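Local structure of putative phthiocerol dimycocerosate transporter LppX (Mycobacterium tuberculosis, 2BYO) at residues A[89-94]-A[100-105]; A[73-76]-A[82-85]; A[51-56]-A[158-163]. The protein may help carry phthiocerol dimycocerosates from the cell membrane to the outer membrane, holding lipid in a large hydrophobic cavity. All blocks are in the same frame, centred on the assembly; numbering follows the deposited sequence.

Interaction 1 (A[89-94]-A[100-105]); sequences GDNISV and WSNLGS. With MLT (D-malate), chain M; OAA (oxaloacetate ion), chain L.
A classic beta bulge marks this antiparallel hairpin: Leu103 and Gly104 both face Ile92. The carbonyl oxygen of Ile92 takes the amide of Leu103 (Leu103 N to Ile92 O 2.8 Å) and, more weakly, that of Gly104 (Gly104 N to Ile92 O 3.3 Å), while Ile92 N returns a bond to Gly104 O at 2.9 Å. Past the bulge the pairing shifts by one residue, and Val94 and Ser101 exchange two nearly straight backbone bonds. The hairpin closes one end of the sheet in the U-shaped half-barrel, strand 99-105 being its outermost strand there. On one face Val94 and Leu103 meet at about a right angle, with Val94 CG1 3.6 Å from Leu103 CD1; Ile92, on this same face, reaches Phe85 and Val87 of the next strand and a bound linolenic acid. Polar groups gather on the other face. Ser93 OG, placed beside its own backbone N by chi1 of -60°, donates a hydrogen bond to Asn102 OD1 (2.5 Å), in the carbonyl plane with a C=O...O angle of 153°. The Asn102 amide is also stacked on that of Asn91, their planes 22° apart. The six-membered ring of Trp100 leans obliquely on the neighbouring backbone, CE3 3.3 Å from Val94 C, and the indole has Arg86 as a cation-pi partner. O2 of the oxaloacetate comes to the ring edge near its plane, 3.5 Å from Trp100 CH2. At the far end Ser105 OG bonds to Asp90 OD2; the modelled 2.4 Å is so short that the exact length is doubtful. Ser105 is the N-cap of helix 106-112, its OG capping Glu108 N, and Asp90 OD1 accepts from Ser107 N. D-malate lies against Leu103, Gly104 and Ser105.

Interaction 2 (A[73-76]-A[82-85]); sequences GVCT and GVPF. With OAA (oxaloacetate ion), chain L.
Four backbone hydrogen bonds join Gly73 to Phe85 and Cys75 to Val83, two in each pair. Gly73 N reaches Phe85 O at 2.9 Å; in return Phe85 N meets Gly73 O at 2.8 Å. Cys75 N lies 2.8 Å from Val83 O, and Val83 N is 2.9 Å from Cys75 O. Between them Val74 and Pro84 form a non-hydrogen-bonded pair, the pattern of neighbouring antiparallel strands, here 70-77 and 83-88 in the half-barrel sheet. Apolar packing gathers on the face of Cys75, Val83 and Phe85. A chi1 of 72° places Cys75 SG between its own backbone N and carbonyl carbon, which directs it to Val83 and Phe85: it sits 3.9 Å from Val83 CB and 5.5 Å from the centroid of the Phe85 ring, an oblique sulfur-aromatic contact 69° off the ring normal. Val94 of strand 91-96 packs on this face too, and Phe85 touches a bound linolenic acid. On the other face Val74 CG2 presses tightly on Gly82 CA, at 3.4 Å. One water bridges Thr76 OG1 and Gly82 N, accepting from the latter. Among ligand contacts, Pro84 CB comes within 3.3 Å of C2 of the oxaloacetate.

Interaction 3 (A[51-56]-A[158-163]); sequences VDSLLG and MLDPGA. With ZN (zinc ion), chain E; LNL (alpha-linolenic acid), chain K.
The carboxylate of Asp160 and the Leu159-Asp160 peptide are the flat groups that Ser53 meets. At the carboxylate, Ser53 CB stands 3.6 Å from Asp160 OD1, tilted from the carboxylate plane rather than squarely over a face. A zinc ion lies 2.0 Å from the same Asp160 OD1, about a right angle away from the serine as seen from that oxygen. Because Asp160 OD2 is much farther from the metal, the carboxylate binds it through a single oxygen. A water sits 2.2 Å from the zinc, again roughly perpendicular to the Asp160 OD1 bond. At the peptide, Ser53 OG donates to Leu159 O over 3.0 Å, with a C=O...O angle of 136° and the donor tilted from the carbonyl plane. A chi1 of 62° sets that hydroxyl between the backbone N and the carbonyl carbon of its own residue, which turns it to the carbonyl of Leu159. The Pro161 ring adds a looser apolar touch through its CD, 3.9 Å from Ser53 CB. A short turn follows: Ala163 N bonds back to Asp160 O, closing a type I beta turn. The side chain of Leu159 serves the lipid instead, CD1 lying 3.6 Å from C13 of the linolenic acid and CD2 3.7 Å from its C17. Arg113 fastens the region from outside, bonding to Ser53 O, weakly to Met158 O, and packing on Pro161. The contact is small, 148 Å² in all, and joins the loop between strands 40-49 and 57-65 to the end of helix 153-159. Its Ser53-Asp160 side is polar, while through Leu159 it borders the large hydrophobic cavity of the U-shaped half-barrel, which is large enough for one phthiocerol dimycocerosate.

From the N terminus, the 51-56 loop comes first, leading into strand 57-65, and its partner 158-163 lies 102 residues farther on, so interaction 3 closes a long loop. Within that loop interaction 2 pairs strands 70-77 and 83-88, closing before interaction 1 opens; interaction 1 then pairs 91-96 with 99-105. The two are in series, neither crosses the other, and both are nested inside interaction 3. Strands 83-88 and 91-96 are sheet neighbours, and Val94 CB packs 3.6 Å from Val83 CG1. Both contacts also touch the oxaloacetate. Leu103 CD1 of interaction 1 lies 3.8 Å from Leu55 O of interaction 3, tying the sheet edge to the loop.

Interaction 1 (A[89-94]-A[100-105])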
ATOM      1  N   GLY A  89      15.131   1.653  10.959  1.00 55.77           N
ATOM      2  CA  GLY A  89      14.899   0.835  12.143  1.00 58.46           C
ATOM      3  C   GLY A  89      13.408   0.788  12.428  1.00 57.46           C
ATOM      4  O   GLY A  89      12.613   0.457  11.549  1.00 54.79           O
ATOM      5  N   ASP A  90      13.024   1.160  13.645  1.00 58.24           N
ATOM      6  CA  ASP A  90      11.620   1.148  14.045  1.00 58.01           C
ATOM      7  C   ASP A  90      10.895   2.455  13.691  1.00 54.28           C
ATOM      8  O   ASP A  90       9.672   2.517  13.732  1.00 54.32           O
ATOM      9  CB  ASP A  90      11.532   0.887  15.553  1.00 62.31           C
ATOM     10  CG  ASP A  90      10.108   0.689  16.036  1.00 63.71           C
ATOM     11  OD1 ASP A  90       9.412  -0.206  15.511  1.00 64.52           O
ATOM     12  OD2 ASP A  90       9.693   1.427  16.951  1.00 65.88           O
ATOM     13  N   ASN A  91      11.640   3.491  13.324  1.00 51.65           N
ATOM     14  CA  ASN A  91      11.072   4.832  13.221  1.00 49.19           C
ATOM     15  C   ASN A  91      10.565   5.211  11.841  1.00 45.42           C
ATOM     16  O   ASN A  91      11.234   4.986  10.842  1.00 43.43           O
ATOM     17  CB  ASN A  91      12.098   5.854  13.681  1.00 49.30           C
ATOM     18  CG  ASN A  91      12.510   5.640  15.114  1.00 54.41           C
ATOM     19  OD1 ASN A  91      11.674   5.351  15.974  1.00 57.85           O
ATOM     20  ND2 ASN A  91      13.806   5.754  15.382  1.00 57.00           N
ATOM     21  N   ILE A  92       9.368   5.789  11.819  1.00 44.21           N
ATOM     22  CA  ILE A  92       8.798   6.449  10.647  1.00 41.84           C
ATOM     23  C   ILE A  92       8.945   7.940  10.907  1.00 40.55           C
ATOM     24  O   ILE A  92       8.426   8.438  11.905  1.00 41.63           O
ATOM     25  CB  ILE A  92       7.303   6.095  10.488  1.00 41.24           C
ATOM     26  CG1 ILE A  92       7.137   4.584  10.246  1.00 43.75           C
ATOM     27  CG2 ILE A  92       6.664   6.893   9.358  1.00 39.02           C
ATOM     28  CD1 ILE A  92       5.706   4.085  10.438  1.00 45.37           C
ATOM     29  N   SER A  93       9.653   8.640  10.021  1.00 39.43           N
ATOM     30  CA  SER A  93      10.042  10.040  10.239  1.00 38.63           C
ATOM     31  C   SER A  93       9.829  10.929   9.005  1.00 36.64           C
ATOM     32  O   SER A  93       9.840  10.449   7.869  1.00 35.22           O
ATOM     33  CB  SER A  93      11.518  10.107  10.623  1.00 39.97           C
ATOM     34  OG  SER A  93      11.785   9.382  11.814  1.00 44.83           O
ATOM     35  N   VAL A  94       9.634  12.226   9.260  1.00 37.25           N
ATOM     36  CA  VAL A  94       9.557  13.269   8.227  1.00 35.71           C
ATOM     37  C   VAL A  94      10.455  14.443   8.638  1.00 35.60           C
ATOM     38  O   VAL A  94      10.700  14.654   9.819  1.00 36.05           O
ATOM     39  CB  VAL A  94       8.111  13.794   7.978  1.00 35.65           C
ATOM     40  CG1 VAL A  94       7.239  12.707   7.405  1.00 37.55           C
ATOM     41  CG2 VAL A  94       7.486  14.352   9.250  1.00 38.02           C
ATOM     42  N   TRP A 100      14.259  16.533  11.648  1.00 36.83           N
ATOM     43  CA  TRP A 100      13.519  15.278  11.552  1.00 37.29           C
ATOM     44  C   TRP A 100      12.618  15.089  12.765  1.00 38.53           C
ATOM     45  O   TRP A 100      13.038  15.331  13.874  1.00 39.29           O
ATOM     46  CB  TRP A 100      14.500  14.104  11.462  1.00 38.48           C
ATOM     47  CG  TRP A 100      15.150  14.030  10.134  1.00 37.30           C
ATOM     48  CD1 TRP A 100      16.392  14.488   9.793  1.00 37.93           C
ATOM     49  CD2 TRP A 100      14.581  13.482   8.948  1.00 34.71           C
ATOM     50  NE1 TRP A 100      16.628  14.246   8.459  1.00 37.37           N
ATOM     51  CE2 TRP A 100      15.528  13.635   7.919  1.00 34.62           C
ATOM     52  CE3 TRP A 100      13.356  12.870   8.655  1.00 35.09           C
ATOM     53  CZ2 TRP A 100      15.293  13.193   6.627  1.00 34.99           C
ATOM     54  CZ3 TRP A 100      13.121  12.440   7.376  1.00 33.89           C
ATOM     55  CH2 TRP A 100      14.084  12.600   6.372  1.00 33.85           C
ATOM     56  N   SER A 101      11.378  14.663  12.545  1.00 39.33           N
ATOM     57  CA  SER A 101      10.517  14.242  13.639  1.00 42.35           C
ATOM     58  C   SER A 101       9.902  12.881  13.321  1.00 42.46           C
ATOM     59  O   SER A 101       9.638  12.565  12.164  1.00 40.29           O
ATOM     60  CB  SER A 101       9.426  15.277  13.910  1.00 42.89           C
ATOM     61  OG  SER A 101       8.607  15.438  12.777  1.00 43.90           O
ATOM     62  N   ASN A 102       9.693  12.088  14.367  1.00 45.42           N
ATOM     63  CA  ASN A 102       9.096  10.763  14.262  1.00 47.03           C
ATOM     64  C   ASN A 102       7.574  10.845  14.298  1.00 47.77           C
ATOM     65  O   ASN A 102       7.008  11.367  15.252  1.00 49.50           O
ATOM     66  CB  ASN A 102       9.579   9.880  15.421  1.00 50.66           C
ATOM     67  CG  ASN A 102      11.084   9.626  15.384  1.00 51.53           C
ATOM     68  OD1 ASN A 102      11.675   9.478  14.318  1.00 50.81           O
ATOM     69  ND2 ASN A 102      11.700   9.563  16.553  1.00 54.88           N
ATOM     70  N   LEU A 103       6.920  10.332  13.258  1.00 46.93           N
ATOM     71  CA  LEU A 103       5.451  10.264  13.209  1.00 47.93           C
ATOM     72  C   LEU A 103       4.935   8.996  13.866  1.00 50.61           C
ATOM     73  O   LEU A 103       3.795   8.941  14.355  1.00 53.11           O
ATOM     74  CB  LEU A 103       4.951  10.316  11.767  1.00 45.84           C
ATOM     75  CG  LEU A 103       5.264  11.585  10.975  1.00 44.86           C
ATOM     76  CD1 LEU A 103       4.615  11.500   9.616  1.00 45.45           C
ATOM     77  CD2 LEU A 103       4.794  12.825  11.709  1.00 47.88           C
ATOM     78  N   GLY A 104       5.758   7.961  13.869  1.00 50.02           N
ATOM     79  CA  GLY A 104       5.328   6.713  14.428  1.00 52.82           C
ATOM     80  C   GLY A 104       6.414   5.682  14.486  1.00 53.46           C
ATOM     81  O   GLY A 104       7.541   5.908  14.044  1.00 51.72           O
ATOM     82  N   SER A 105       6.039   4.545  15.051  1.00 56.67           N
ATOM     83  CA  SER A 105       6.922   3.426  15.270  1.00 58.51           C
ATOM     84  C   SER A 105       6.301   2.204  14.617  1.00 58.86           C
ATOM     85  O   SER A 105       5.103   1.964  14.755  1.00 59.84           O
ATOM     86  CB  SER A 105       7.096   3.190  16.771  1.00 62.22           C
ATOM     87  OG  SER A 105       7.296   1.817  17.053  1.00 65.21           O
TER
HETATM   88  C1  MLT M1219       4.905   6.889  18.565  1.00 71.00           C
HETATM   89  O1  MLT M1219       5.095   5.703  18.231  1.00 72.33           O
HETATM   90  O2  MLT M1219       5.899   7.636  18.728  1.00 72.58           O
HETATM   91  C2  MLT M1219       3.505   7.414  18.746  1.00 70.62           C
HETATM   92  O3  MLT M1219       2.646   6.458  19.341  1.00 70.21           O
HETATM   93  C3  MLT M1219       2.965   7.902  17.401  1.00 68.83           C
HETATM   94  C4  MLT M1219       2.282   6.825  16.585  1.00 69.11           C
HETATM   95  O4  MLT M1219       2.818   5.702  16.378  1.00 65.75           O
HETATM   96  O5  MLT M1219       1.155   7.071  16.084  1.00 69.81           O
HETATM   97  O1  OAA L1218      14.571  11.560   2.133  1.00 52.92           O
HETATM   98  O2  OAA L1218      15.913  11.178   3.788  1.00 54.87           O
HETATM   99  O4  OAA L1218      17.707  14.369   0.990  1.00 54.20           O
HETATM  100  O5  OAA L1218      19.130  12.934   1.823  1.00 55.04           O
HETATM  101  O3  OAA L1218      17.491  14.927   3.835  1.00 48.84           O
HETATM  102  C1  OAA L1218      15.439  11.973   2.944  1.00 53.64           C
HETATM  103  C2  OAA L1218      15.868  13.429   2.932  1.00 54.00           C
HETATM  104  C3  OAA L1218      17.349  13.669   3.214  1.00 51.53           C
HETATM  105  C4  OAA L1218      18.105  13.655   1.939  1.00 50.41           C

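Interaction 2 (A[73-76]-A[82-85])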
ATOM      1  N   GLY A  73      12.102   8.610   0.837  1.00 30.80           N
ATOM      2  CA  GLY A  73      11.426   9.279  -0.248  1.00 30.24           C
ATOM      3  C   GLY A  73      10.894  10.634   0.161  1.00 30.33           C
ATOM      4  O   GLY A  73      11.482  11.324   0.995  1.00 28.41           O
ATOM      5  N   VAL A  74       9.748  10.984  -0.413  1.00 29.62           N
ATOM      6  CA  VAL A  74       9.146  12.296  -0.230  1.00 29.08           C
ATOM      7  C   VAL A  74       7.653  12.097  -0.006  1.00 28.30           C
ATOM      8  O   VAL A  74       7.081  11.100  -0.462  1.00 27.42           O
ATOM      9  CB  VAL A  74       9.447  13.206  -1.445  1.00 29.44           C
ATOM     10  CG1 VAL A  74       8.744  12.720  -2.698  1.00 29.38           C
ATOM     11  CG2 VAL A  74       9.085  14.625  -1.158  1.00 32.16           C
ATOM     12  N   CYS A  75       7.036  13.017   0.726  1.00 26.90           N
ATOM     13  CA  CYS A  75       5.619  12.910   1.036  1.00 28.28           C
ATOM     14  C   CYS A  75       4.958  14.271   1.159  1.00 28.25           C
ATOM     15  O   CYS A  75       5.623  15.305   1.196  1.00 28.84           O
ATOM     16  CB  CYS A  75       5.403  12.101   2.324  1.00 27.59           C
ATOM     17  SG  CYS A  75       5.858  12.896   3.858  1.00 30.70           S
ATOM     18  N   THR A  76       3.637  14.239   1.192  1.00 29.58           N
ATOM     19  CA  THR A  76       2.832  15.394   1.537  1.00 30.96           C
ATOM     20  C   THR A  76       2.325  15.104   2.944  1.00 32.03           C
ATOM     21  O   THR A  76       1.623  14.106   3.154  1.00 31.94           O
ATOM     22  CB  THR A  76       1.664  15.587   0.545  1.00 31.21           C
ATOM     23  OG1 THR A  76       2.191  15.869  -0.759  1.00 29.44           O
ATOM     24  CG2 THR A  76       0.761  16.741   0.975  1.00 33.97           C
ATOM     25  N   GLY A  82       6.585  17.993  -0.674  1.00 30.07           N
ATOM     26  CA  GLY A  82       8.042  17.873  -0.772  1.00 30.20           C
ATOM     27  C   GLY A  82       8.733  17.617   0.557  1.00 29.78           C
ATOM     28  O   GLY A  82       9.877  18.015   0.757  1.00 29.92           O
ATOM     29  N   VAL A  83       8.018  16.964   1.475  1.00 30.34           N
ATOM     30  CA  VAL A  83       8.525  16.670   2.821  1.00 28.84           C
ATOM     31  C   VAL A  83       9.336  15.380   2.784  1.00 28.57           C
ATOM     32  O   VAL A  83       8.794  14.314   2.485  1.00 30.08           O
ATOM     33  CB  VAL A  83       7.355  16.508   3.816  1.00 28.90           C
ATOM     34  CG1 VAL A  83       7.848  16.030   5.170  1.00 29.89           C
ATOM     35  CG2 VAL A  83       6.596  17.811   3.939  1.00 28.82           C
ATOM     36  N   PRO A  84      10.642  15.457   3.070  1.00 28.72           N
ATOM     37  CA  PRO A  84      11.406  14.210   3.057  1.00 29.67           C
ATOM     38  C   PRO A  84      10.864  13.193   4.068  1.00 29.78           C
ATOM     39  O   PRO A  84      10.433  13.576   5.160  1.00 28.82           O
ATOM     40  CB  PRO A  84      12.818  14.656   3.440  1.00 30.37           C
ATOM     41  CG  PRO A  84      12.849  16.134   3.185  1.00 28.98           C
ATOM     42  CD  PRO A  84      11.476  16.620   3.410  1.00 28.44           C
ATOM     43  N   PHE A  85      10.913  11.917   3.692  1.00 30.17           N
ATOM     44  CA  PHE A  85      10.260  10.827   4.426  1.00 31.04           C
ATOM     45  C   PHE A  85      11.237   9.678   4.549  1.00 31.42           C
ATOM     46  O   PHE A  85      11.913   9.347   3.585  1.00 29.64           O
ATOM     47  CB  PHE A  85       9.005  10.349   3.663  1.00 31.07           C
ATOM     48  CG  PHE A  85       8.394   9.076   4.214  1.00 31.76           C
ATOM     49  CD1 PHE A  85       7.364   9.128   5.147  1.00 33.14           C
ATOM     50  CD2 PHE A  85       8.859   7.836   3.818  1.00 33.97           C
ATOM     51  CE1 PHE A  85       6.806   7.968   5.670  1.00 35.39           C
ATOM     52  CE2 PHE A  85       8.300   6.655   4.340  1.00 35.61           C
ATOM     53  CZ  PHE A  85       7.274   6.728   5.265  1.00 35.29           C
TER
HETATM   54  O1  OAA L1218      14.571  11.560   2.133  1.00 52.92           O
HETATM   55  O2  OAA L1218      15.913  11.178   3.788  1.00 54.87           O
HETATM   56  O4  OAA L1218      17.707  14.369   0.990  1.00 54.20           O
HETATM   57  O5  OAA L1218      19.130  12.934   1.823  1.00 55.04           O
HETATM   58  O3  OAA L1218      17.491  14.927   3.835  1.00 48.84           O
HETATM   59  C1  OAA L1218      15.439  11.973   2.944  1.00 53.64           C
HETATM   60  C2  OAA L1218      15.868  13.429   2.932  1.00 54.00           C
HETATM   61  C3  OAA L1218      17.349  13.669   3.214  1.00 51.53           C
HETATM   62  C4  OAA L1218      18.105  13.655   1.939  1.00 50.41           C
HETATM   63  O   HOH W   1       4.854  15.863  -2.047  1.00 49.75           O

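Interaction 3 (A[51-56]-A[158-163])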
ATOM      1  N   VAL A  51      -8.306  11.409   4.314  1.00 52.60           N
ATOM      2  CA  VAL A  51      -7.707  10.225   4.893  1.00 51.54           C
ATOM      3  C   VAL A  51      -6.834  10.672   6.062  1.00 51.95           C
ATOM      4  O   VAL A  51      -5.840  11.371   5.867  1.00 49.94           O
ATOM      5  CB  VAL A  51      -6.854   9.484   3.845  1.00 48.79           C
ATOM      6  CG1 VAL A  51      -6.043   8.362   4.493  1.00 47.63           C
ATOM      7  CG2 VAL A  51      -7.750   8.945   2.723  1.00 48.33           C
ATOM      8  N   ASP A  52      -7.221  10.270   7.269  1.00 54.37           N
ATOM      9  CA  ASP A  52      -6.531  10.663   8.500  1.00 55.83           C
ATOM     10  C   ASP A  52      -5.727   9.507   9.106  1.00 54.84           C
ATOM     11  O   ASP A  52      -5.121   9.663  10.164  1.00 56.83           O
ATOM     12  CB  ASP A  52      -7.560  11.150   9.531  1.00 59.88           C
ATOM     13  CG  ASP A  52      -8.223  12.464   9.138  1.00 62.91           C
ATOM     14  OD1 ASP A  52      -7.519  13.382   8.658  1.00 64.11           O
ATOM     15  OD2 ASP A  52      -9.452  12.603   9.345  1.00 67.65           O
ATOM     16  N   SER A  53      -5.716   8.360   8.435  1.00 52.63           N
ATOM     17  CA  SER A  53      -5.167   7.131   9.003  1.00 52.21           C
ATOM     18  C   SER A  53      -3.726   6.824   8.595  1.00 49.84           C
ATOM     19  O   SER A  53      -3.197   5.774   8.956  1.00 50.52           O
ATOM     20  CB  SER A  53      -6.063   5.950   8.623  1.00 52.62           C
ATOM     21  OG  SER A  53      -6.118   5.778   7.218  1.00 50.64           O
ATOM     22  N   LEU A  54      -3.088   7.718   7.846  1.00 47.26           N
ATOM     23  CA  LEU A  54      -1.687   7.522   7.476  1.00 44.90           C
ATOM     24  C   LEU A  54      -0.779   8.511   8.199  1.00 43.91           C
ATOM     25  O   LEU A  54       0.184   9.012   7.625  1.00 41.59           O
ATOM     26  CB  LEU A  54      -1.511   7.642   5.959  1.00 43.51           C
ATOM     27  CG  LEU A  54      -2.372   6.727   5.091  1.00 42.83           C
ATOM     28  CD1 LEU A  54      -2.065   7.003   3.634  1.00 41.60           C
ATOM     29  CD2 LEU A  54      -2.137   5.260   5.429  1.00 43.00           C
ATOM     30  N   LEU A  55      -1.094   8.781   9.463  1.00 45.66           N
ATOM     31  CA  LEU A  55      -0.284   9.656  10.312  1.00 46.44           C
ATOM     32  C   LEU A  55      -0.163  11.090   9.777  1.00 45.28           C
ATOM     33  O   LEU A  55       0.817  11.781  10.070  1.00 46.76           O
ATOM     34  CB  LEU A  55       1.118   9.051  10.520  1.00 46.15           C
ATOM     35  CG  LEU A  55       1.192   7.590  10.969  1.00 46.85           C
ATOM     36  CD1 LEU A  55       2.641   7.136  11.038  1.00 47.35           C
ATOM     37  CD2 LEU A  55       0.516   7.408  12.303  1.00 50.12           C
ATOM     38  N   GLY A  56      -1.161  11.532   9.009  1.00 44.14           N
ATOM     39  CA  GLY A  56      -1.175  12.879   8.425  1.00 43.20           C
ATOM     40  C   GLY A  56      -0.559  12.988   7.033  1.00 40.30           C
ATOM     41  O   GLY A  56      -0.531  14.077   6.444  1.00 40.06           O
ATOM     42  N   MET A 158      -7.089  -2.215  10.020  1.00 62.84           N
ATOM     43  CA  MET A 158      -5.628  -2.267   9.981  1.00 63.76           C
ATOM     44  C   MET A 158      -5.056  -1.067   9.230  1.00 60.96           C
ATOM     45  O   MET A 158      -3.983  -0.565   9.571  1.00 61.86           O
ATOM     46  CB  MET A 158      -5.151  -3.574   9.348  1.00 63.02           C
ATOM     47  CG  MET A 158      -5.407  -4.801  10.227  1.00 67.66           C
ATOM     48  SD  MET A 158      -5.011  -6.367   9.425  1.00 69.19           S
ATOM     49  CE  MET A 158      -3.422  -6.000   8.668  1.00 68.03           C
ATOM     50  N   LEU A 159      -5.802  -0.608   8.231  1.00 58.44           N
ATOM     51  CA  LEU A 159      -5.443   0.543   7.405  1.00 56.13           C
ATOM     52  C   LEU A 159      -6.052   1.848   7.934  1.00 56.95           C
ATOM     53  O   LEU A 159      -5.438   2.913   7.843  1.00 56.26           O
ATOM     54  CB  LEU A 159      -5.956   0.296   5.989  1.00 53.78           C
ATOM     55  CG  LEU A 159      -5.121   0.725   4.791  1.00 52.17           C
ATOM     56  CD1 LEU A 159      -3.626   0.539   5.038  1.00 53.36           C
ATOM     57  CD2 LEU A 159      -5.590  -0.085   3.597  1.00 50.49           C
ATOM     58  N   ASP A 160      -7.270   1.749   8.465  1.00 57.27           N
ATOM     59  CA  ASP A 160      -8.048   2.900   8.916  1.00 58.01           C
ATOM     60  C   ASP A 160      -8.752   2.476  10.213  1.00 60.65           C
ATOM     61  O   ASP A 160      -9.857   1.935  10.158  1.00 59.85           O
ATOM     62  CB  ASP A 160      -9.046   3.317   7.819  1.00 55.73           C
ATOM     63  CG  ASP A 160      -9.984   4.449   8.241  1.00 59.03           C
ATOM     64  OD1 ASP A 160      -9.601   5.301   9.074  1.00 60.06           O
ATOM     65  OD2 ASP A 160     -11.133   4.479   7.728  1.00 60.27           O
ATOM     66  N   PRO A 161      -8.105   2.713  11.380  1.00 62.75           N
ATOM     67  CA  PRO A 161      -8.582   2.192  12.672  1.00 66.24           C
ATOM     68  C   PRO A 161     -10.031   2.526  13.027  1.00 67.43           C
ATOM     69  O   PRO A 161     -10.639   1.810  13.826  1.00 70.73           O
ATOM     70  CB  PRO A 161      -7.628   2.839  13.689  1.00 68.65           C
ATOM     71  CG  PRO A 161      -6.402   3.148  12.923  1.00 66.08           C
ATOM     72  CD  PRO A 161      -6.865   3.501  11.542  1.00 62.87           C
ATOM     73  N   GLY A 162     -10.561   3.609  12.463  1.00 65.96           N
ATOM     74  CA  GLY A 162     -11.939   4.031  12.714  1.00 67.82           C
ATOM     75  C   GLY A 162     -12.982   3.363  11.831  1.00 65.50           C
ATOM     76  O   GLY A 162     -14.170   3.622  11.987  1.00 67.61           O
ATOM     77  N   ALA A 163     -12.544   2.508  10.906  1.00 62.28           N
ATOM     78  CA  ALA A 163     -13.451   1.849   9.963  1.00 60.60           C
ATOM     79  C   ALA A 163     -14.527   1.028  10.677  1.00 63.17           C
ATOM     80  O   ALA A 163     -14.220   0.232  11.564  1.00 65.11           O
ATOM     81  CB  ALA A 163     -12.660   0.962   8.992  1.00 57.36           C
TER
HETATM   82 ZN    ZN E1211      -9.719   6.999  10.212  0.70 58.92          ZN
HETATM   83  O1  LNL K1217       5.111   1.253   7.036  1.00 70.19           O
HETATM   84  C1  LNL K1217       5.797   1.974   6.271  1.00 68.63           C
HETATM   85  O2  LNL K1217       5.506   3.174   6.057  1.00 70.08           O
HETATM   86  C2  LNL K1217       7.027   1.384   5.604  1.00 67.94           C
HETATM   87  C3  LNL K1217       6.740   0.918   4.182  1.00 66.97           C
HETATM   88  C4  LNL K1217       6.747   2.070   3.170  1.00 66.63           C
HETATM   89  C5  LNL K1217       5.378   2.439   2.578  1.00 66.24           C
HETATM   90  C6  LNL K1217       4.525   1.240   2.124  1.00 66.63           C
HETATM   91  C7  LNL K1217       3.036   1.597   2.112  1.00 66.44           C
HETATM   92  C8  LNL K1217       2.337   1.328   3.450  1.00 65.85           C
HETATM   93  C9  LNL K1217       0.877   0.905   3.266  1.00 64.83           C
HETATM   94  C10 LNL K1217      -0.133   1.967   3.696  1.00 63.34           C
HETATM   95  C11 LNL K1217      -0.618   2.732   2.480  1.00 61.91           C
HETATM   96  C12 LNL K1217      -1.513   2.249   1.606  1.00 59.92           C
HETATM   97  C13 LNL K1217      -2.168   0.886   1.729  1.00 58.98           C
HETATM   98  C14 LNL K1217      -2.688   0.396   0.377  1.00 57.69           C
HETATM   99  C15 LNL K1217      -4.140   0.780   0.092  1.00 55.04           C
HETATM  100  C16 LNL K1217      -4.876  -0.323  -0.671  1.00 54.39           C
HETATM  101  C17 LNL K1217      -5.247  -1.503   0.231  1.00 54.52           C
HETATM  102  C18 LNL K1217      -6.102  -2.542  -0.470  1.00 53.13           C
HETATM  103  O   HOH W   2     -11.854   6.689  10.460  1.00 48.66           O